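Local coordinates for protein techylectin-5A (PDB 1JC9) that agglutinates bacteria and red blood cells by recognising acetyl groups on their surfaces, as a calcium-containing lectin of horseshoe crab innate immunity, at residues 144-147 / 151-154; 214-217 / 222-225. All coordinates share one frame; numbering follows the deposited sequence.

Contact 1: residues 144-147 / 151-154; sequences DLKD and DTRY
Leu145 and Arg153 face each other as an antiparallel hydrogen-bonded pair, with N of Leu145 2.9 Å from O of Arg153 and N of Arg153 3.0 Å from O of Leu145. Asp144 with Tyr154 and Lys146 with Thr152 are the non-hydrogen-bonded pairs on either side, and the two strand segments run at 157° to each other. Toward the turn the pairing goes on, Asp147 N giving a hydrogen bond to Asp151 O. The side chain of Asp147 adds another: with CG lodged between its own backbone N and carbonyl carbon (chi1 66°), it swings OD1 back to accept from Asp151 N at 3.1 Å, the donor coming from above the carboxylate plane. OD2 of the same carboxylate lies 4.3 Å from Asp151 OD2, a like-charge approach probably eased because each aspartate has a cation of its own: Lys246 for Asp147, and for Asp151 the guanidinium of Arg153, whose NH1 is 2.7 Å from OD2. That NH1 also donates to Thr152 O, which lies in the guanidinium plane, and the two bonds hold NH1 in place and help to set how the group is turned. On the face of Lys146 and Thr152, the lysine's CG and CE run alongside the threonine methyl CG2, CG at 3.9 Å. Asp144 takes its salt bridges from Lys258 and Arg142, while a water donates both to its OD1 and to Arg153 O, bridging the strands. Leu145 points to the other face, against Leu252, Val255 and Trp245. This is the turn end of a beta hairpin, strands 139-146 and 152-162, in the antiparallel sheet of the fibrinogen C-terminal domain, away from the sugar and calcium sites.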
ATOM      1  N   ASP A 144       2.456  -5.535   6.504  1.00 21.06           N
ATOM      2  CA  ASP A 144       2.053  -6.483   7.530  1.00 21.98           C
ATOM      3  C   ASP A 144       1.071  -7.440   6.869  1.00 22.68           C
ATOM      4  O   ASP A 144       0.014  -7.026   6.393  1.00 23.54           O
ATOM      5  CB  ASP A 144       1.407  -5.768   8.721  1.00 21.71           C
ATOM      6  CG  ASP A 144       2.437  -5.168   9.659  1.00 24.48           C
ATOM      7  OD1 ASP A 144       3.383  -5.889  10.036  1.00 26.12           O
ATOM      8  OD2 ASP A 144       2.311  -3.984  10.027  1.00 25.80           O
ATOM      9  N   LEU A 145       1.434  -8.719   6.840  1.00 22.46           N
ATOM     10  CA  LEU A 145       0.617  -9.746   6.200  1.00 24.24           C
ATOM     11  C   LEU A 145       0.164 -10.830   7.179  1.00 25.44           C
ATOM     12  O   LEU A 145       0.901 -11.210   8.092  1.00 24.72           O
ATOM     13  CB  LEU A 145       1.427 -10.400   5.075  1.00 22.45           C
ATOM     14  CG  LEU A 145       2.323  -9.458   4.262  1.00 23.50           C
ATOM     15  CD1 LEU A 145       3.310 -10.275   3.442  1.00 24.60           C
ATOM     16  CD2 LEU A 145       1.465  -8.574   3.359  1.00 22.73           C
ATOM     17  N   LYS A 146      -1.044 -11.341   6.971  1.00 26.63           N
ATOM     18  CA  LYS A 146      -1.590 -12.385   7.829  1.00 28.97           C
ATOM     19  C   LYS A 146      -2.396 -13.375   6.989  1.00 29.03           C
ATOM     20  O   LYS A 146      -3.143 -12.966   6.099  1.00 28.86           O
ATOM     21  CB  LYS A 146      -2.493 -11.758   8.898  1.00 30.39           C
ATOM     22  CG  LYS A 146      -3.142 -12.768   9.835  1.00 35.31           C
ATOM     23  CD  LYS A 146      -4.174 -12.122  10.753  1.00 38.48           C
ATOM     24  CE  LYS A 146      -3.541 -11.119  11.702  1.00 41.61           C
ATOM     25  NZ  LYS A 146      -4.560 -10.503  12.602  1.00 45.87           N
ATOM     26  N   ASP A 147      -2.242 -14.674   7.256  1.00 29.82           N
ATOM     27  CA  ASP A 147      -2.998 -15.673   6.505  1.00 30.11           C
ATOM     28  C   ASP A 147      -4.227 -16.123   7.293  1.00 32.26           C
ATOM     29  O   ASP A 147      -4.503 -15.591   8.369  1.00 31.81           O
ATOM     30  CB  ASP A 147      -2.123 -16.881   6.134  1.00 29.36           C
ATOM     31  CG  ASP A 147      -1.665 -17.682   7.339  1.00 29.30           C
ATOM     32  OD1 ASP A 147      -2.347 -17.660   8.385  1.00 28.50           O
ATOM     33  OD2 ASP A 147      -0.622 -18.358   7.227  1.00 28.78           O
ATOM     34  N   ASP A 151      -1.443 -16.607  11.140  1.00 34.80           N
ATOM     35  CA  ASP A 151       0.009 -16.502  11.213  1.00 33.00           C
ATOM     36  C   ASP A 151       0.376 -15.180  10.521  1.00 30.95           C
ATOM     37  O   ASP A 151      -0.390 -14.679   9.694  1.00 29.49           O
ATOM     38  CB  ASP A 151       0.661 -17.696  10.505  1.00 34.04           C
ATOM     39  CG  ASP A 151       2.167 -17.738  10.694  1.00 37.05           C
ATOM     40  OD1 ASP A 151       2.657 -17.222  11.724  1.00 39.32           O
ATOM     41  OD2 ASP A 151       2.862 -18.302   9.822  1.00 40.20           O
ATOM     42  N   THR A 152       1.533 -14.612  10.850  1.00 29.48           N
ATOM     43  CA  THR A 152       1.924 -13.336  10.255  1.00 28.69           C
ATOM     44  C   THR A 152       3.371 -13.233   9.791  1.00 27.03           C
ATOM     45  O   THR A 152       4.249 -13.949  10.265  1.00 28.81           O
ATOM     46  CB  THR A 152       1.683 -12.175  11.237  1.00 28.27           C
ATOM     47  OG1 THR A 152       2.551 -12.322  12.366  1.00 30.22           O
ATOM     48  CG2 THR A 152       0.245 -12.169  11.720  1.00 28.77           C
ATOM     49  N   ARG A 153       3.598 -12.320   8.852  1.00 25.21           N
ATOM     50  CA  ARG A 153       4.922 -12.050   8.304  1.00 22.32           C
ATOM     51  C   ARG A 153       4.949 -10.555   7.998  1.00 21.76           C
ATOM     52  O   ARG A 153       3.900  -9.926   7.886  1.00 21.84           O
ATOM     53  CB  ARG A 153       5.149 -12.841   7.012  1.00 23.97           C
ATOM     54  CG  ARG A 153       5.211 -14.355   7.188  1.00 25.80           C
ATOM     55  CD  ARG A 153       6.501 -14.811   7.869  1.00 29.37           C
ATOM     56  NE  ARG A 153       6.646 -16.266   7.816  1.00 30.34           N
ATOM     57  CZ  ARG A 153       5.932 -17.122   8.543  1.00 32.85           C
ATOM     58  NH1 ARG A 153       5.018 -16.681   9.400  1.00 32.45           N
ATOM     59  NH2 ARG A 153       6.116 -18.429   8.393  1.00 34.49           N
ATOM     60  N   TYR A 154       6.141  -9.983   7.880  1.00 21.06           N
ATOM     61  CA  TYR A 154       6.264  -8.566   7.572  1.00 20.01           C
ATOM     62  C   TYR A 154       7.474  -8.362   6.676  1.00 20.61           C
ATOM     63  O   TYR A 154       8.355  -9.224   6.592  1.00 19.72           O
ATOM     64  CB  TYR A 154       6.428  -7.731   8.854  1.00 19.87           C
ATOM     65  CG  TYR A 154       7.793  -7.859   9.494  1.00 22.32           C
ATOM     66  CD1 TYR A 154       8.160  -9.018  10.174  1.00 23.33           C
ATOM     67  CD2 TYR A 154       8.745  -6.850   9.356  1.00 23.95           C
ATOM     68  CE1 TYR A 154       9.450  -9.173  10.698  1.00 23.18           C
ATOM     69  CE2 TYR A 154      10.037  -6.995   9.873  1.00 24.31           C
ATOM     70  CZ  TYR A 154      10.381  -8.161  10.541  1.00 25.06           C
ATOM     71  OH  TYR A 154      11.660  -8.318  11.036  1.00 25.69           O
TER
HETATM   72  O   HOH W   1       2.735  -8.500  10.504  1.00 39.25           O

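Contact 2: residues 214-217 / 222-225; sequences WWYD and SNLN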
ATOM      1  N   TRP A 214      -1.484  -1.171  -9.469  1.00 19.73           N
ATOM      2  CA  TRP A 214      -0.203  -1.492  -8.854  1.00 18.52           C
ATOM      3  C   TRP A 214       0.935  -1.081  -9.778  1.00 19.23           C
ATOM      4  O   TRP A 214       0.702  -0.700 -10.927  1.00 18.63           O
ATOM      5  CB  TRP A 214      -0.172  -3.010  -8.623  1.00 17.88           C
ATOM      6  CG  TRP A 214       0.796  -3.516  -7.588  1.00 20.45           C
ATOM      7  CD1 TRP A 214       1.897  -4.301  -7.808  1.00 20.58           C
ATOM      8  CD2 TRP A 214       0.709  -3.336  -6.171  1.00 18.52           C
ATOM      9  NE1 TRP A 214       2.497  -4.622  -6.612  1.00 21.10           N
ATOM     10  CE2 TRP A 214       1.788  -4.043  -5.591  1.00 19.03           C
ATOM     11  CE3 TRP A 214      -0.179  -2.647  -5.332  1.00 18.30           C
ATOM     12  CZ2 TRP A 214       2.003  -4.081  -4.210  1.00 18.70           C
ATOM     13  CZ3 TRP A 214       0.037  -2.684  -3.956  1.00 18.92           C
ATOM     14  CH2 TRP A 214       1.119  -3.397  -3.411  1.00 18.17           C
ATOM     15  N   TRP A 215       2.163  -1.157  -9.271  1.00 19.47           N
ATOM     16  CA  TRP A 215       3.345  -0.826 -10.064  1.00 19.24           C
ATOM     17  C   TRP A 215       3.752  -2.113 -10.787  1.00 20.46           C
ATOM     18  O   TRP A 215       4.823  -2.670 -10.546  1.00 21.30           O
ATOM     19  CB  TRP A 215       4.477  -0.345  -9.149  1.00 19.75           C
ATOM     20  CG  TRP A 215       4.158   0.927  -8.407  1.00 20.14           C
ATOM     21  CD1 TRP A 215       4.341   2.208  -8.852  1.00 18.49           C
ATOM     22  CD2 TRP A 215       3.551   1.037  -7.109  1.00 19.44           C
ATOM     23  NE1 TRP A 215       3.886   3.106  -7.914  1.00 19.10           N
ATOM     24  CE2 TRP A 215       3.396   2.415  -6.835  1.00 19.02           C
ATOM     25  CE3 TRP A 215       3.123   0.104  -6.154  1.00 18.54           C
ATOM     26  CZ2 TRP A 215       2.830   2.885  -5.644  1.00 18.93           C
ATOM     27  CZ3 TRP A 215       2.558   0.570  -4.968  1.00 18.76           C
ATOM     28  CH2 TRP A 215       2.418   1.951  -4.725  1.00 21.10           C
ATOM     29  N   TYR A 216       2.877  -2.577 -11.669  1.00 20.71           N
ATOM     30  CA  TYR A 216       3.100  -3.806 -12.419  1.00 22.61           C
ATOM     31  C   TYR A 216       4.332  -3.813 -13.313  1.00 24.60           C
ATOM     32  O   TYR A 216       4.677  -2.803 -13.934  1.00 25.13           O
ATOM     33  CB  TYR A 216       1.867  -4.129 -13.264  1.00 20.38           C
ATOM     34  CG  TYR A 216       0.663  -4.565 -12.461  1.00 20.91           C
ATOM     35  CD1 TYR A 216       0.694  -5.742 -11.709  1.00 19.51           C
ATOM     36  CD2 TYR A 216      -0.520  -3.823 -12.475  1.00 18.87           C
ATOM     37  CE1 TYR A 216      -0.421  -6.174 -10.998  1.00 18.39           C
ATOM     38  CE2 TYR A 216      -1.643  -4.246 -11.764  1.00 17.97           C
ATOM     39  CZ  TYR A 216      -1.581  -5.427 -11.031  1.00 18.45           C
ATOM     40  OH  TYR A 216      -2.682  -5.869 -10.338  1.00 19.21           O
ATOM     41  N   ASP A 217       4.977  -4.974 -13.372  1.00 26.38           N
ATOM     42  CA  ASP A 217       6.172  -5.189 -14.183  1.00 30.44           C
ATOM     43  C   ASP A 217       5.822  -6.139 -15.328  1.00 30.66           C
ATOM     44  O   ASP A 217       5.371  -5.700 -16.386  1.00 31.36           O
ATOM     45  CB  ASP A 217       7.284  -5.803 -13.327  1.00 34.44           C
ATOM     46  CG  ASP A 217       8.571  -6.011 -14.101  1.00 41.14           C
ATOM     47  OD1 ASP A 217       9.505  -6.625 -13.538  1.00 45.34           O
ATOM     48  OD2 ASP A 217       8.653  -5.558 -15.267  1.00 42.75           O
ATOM     49  N   SER A 222       3.920  -9.469  -6.063  1.00 19.97           N
ATOM     50  CA  SER A 222       3.016  -9.035  -4.990  1.00 19.41           C
ATOM     51  C   SER A 222       1.854  -8.319  -5.680  1.00 19.44           C
ATOM     52  O   SER A 222       2.061  -7.594  -6.651  1.00 18.91           O
ATOM     53  CB  SER A 222       3.725  -8.109  -3.987  1.00 19.33           C
ATOM     54  OG  SER A 222       4.309  -6.984  -4.611  1.00 20.98           O
ATOM     55  N   ASN A 223       0.636  -8.524  -5.186  1.00 19.42           N
ATOM     56  CA  ASN A 223      -0.549  -7.939  -5.815  1.00 19.45           C
ATOM     57  C   ASN A 223      -1.590  -7.608  -4.746  1.00 19.16           C
ATOM     58  O   ASN A 223      -2.742  -8.025  -4.838  1.00 20.83           O
ATOM     59  CB  ASN A 223      -1.105  -8.964  -6.823  1.00 20.02           C
ATOM     60  CG  ASN A 223      -2.169  -8.391  -7.740  1.00 18.19           C
ATOM     61  OD1 ASN A 223      -1.994  -7.325  -8.329  1.00 22.34           O
ATOM     62  ND2 ASN A 223      -3.269  -9.116  -7.890  1.00 19.98           N
ATOM     63  N   LEU A 224      -1.178  -6.838  -3.744  1.00 19.15           N
ATOM     64  CA  LEU A 224      -2.044  -6.483  -2.622  1.00 19.28           C
ATOM     65  C   LEU A 224      -3.355  -5.769  -2.927  1.00 19.43           C
ATOM     66  O   LEU A 224      -4.271  -5.780  -2.100  1.00 18.13           O
ATOM     67  CB  LEU A 224      -1.231  -5.702  -1.588  1.00 20.17           C
ATOM     68  CG  LEU A 224      -0.485  -6.570  -0.561  1.00 24.58           C
ATOM     69  CD1 LEU A 224       0.035  -7.856  -1.188  1.00 24.59           C
ATOM     70  CD2 LEU A 224       0.646  -5.768   0.048  1.00 24.61           C
ATOM     71  N   ASN A 225      -3.459  -5.149  -4.100  1.00 19.19           N
ATOM     72  CA  ASN A 225      -4.704  -4.484  -4.467  1.00 19.79           C
ATOM     73  C   ASN A 225      -5.535  -5.380  -5.386  1.00 20.44           C
ATOM     74  O   ASN A 225      -6.421  -4.899  -6.092  1.00 21.05           O
ATOM     75  CB  ASN A 225      -4.437  -3.147  -5.164  1.00 17.98           C
ATOM     76  CG  ASN A 225      -3.943  -2.080  -4.206  1.00 20.32           C
ATOM     77  OD1 ASN A 225      -4.195  -2.145  -3.000  1.00 19.92           O
ATOM     78  ND2 ASN A 225      -3.251  -1.079  -4.738  1.00 20.84           N
TER
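Trp214 NE1 lies only 3.0 Å from O of Ser222 without a hydrogen bond: the N-H is directed well away from the carbonyl oxygen, which stands oblique to the ring. Ser222 OG, close by, is bonded to Ser183 O instead. With its CG swung anti to the backbone N (chi1 -159°), the indole reaches across to 222-225, where the backbone N of Leu224 lies over one face, offset toward the rim, and CH2 meets Leu224 CB at 3.8 Å. On the opposite face CE3 of Trp215 lies 4.2 Å above the ring centre, a steeply tilted indole meeting it with its rim. Asn225 comes in at the edge, its amide almost perpendicular to the indole (87°) and ND2 3.5 Å from CE3; that ND2 donates to Gly213 O, while OD1 accepts from Gln93. The polar crossing belongs to Tyr216, whose OH donates to Asn223 OD1 at 2.6 Å. The hydroxyl lies in the carbonyl plane of the amide, with a C=O...donor angle of 146°, and OD1 in turn lies near the plane of the phenol ring, at its edge. Trp214 CB sits over the centre of one face of that ring, 3.6 Å above it. From the other end of the amide, Asn223 ND2 bonds to the carbonyls of Tyr210 and Gly239, so its flip is settled and both ends are used. Tyr210 and His220, both implicated in ligand binding, have side chains about 4 Å from those of Tyr216 and Asn223 respectively. The chemistry is consistent with a buried second shell behind the pocket: the phenol-amide bond ties the two loop segments together and, through Tyr210 O, joins them to the backbone of a residue lining the acetyl-sugar site.

Along the chain the two contacts come in series, the hairpin of contact 1 closing well before 214-217 begins. Their centres are 18 Å apart and their nearest atoms about 4 Å, without touching. Contact 1 is built on the sheet, on strands 139-146 and 152-162; contact 2 lies in the long loop between helix 206-210 and strand 231-232. Strand 250-261 links them: it pairs with strand 139-146 and packs against Leu145, while its Val255 and Met257 meet Leu224, and Met257 also meets Trp214. Within one fibrinogen-like domain, then, the turn end of a hairpin in the sheet and the buried loop that probably backs the acetyl-binding pocket share a single strand.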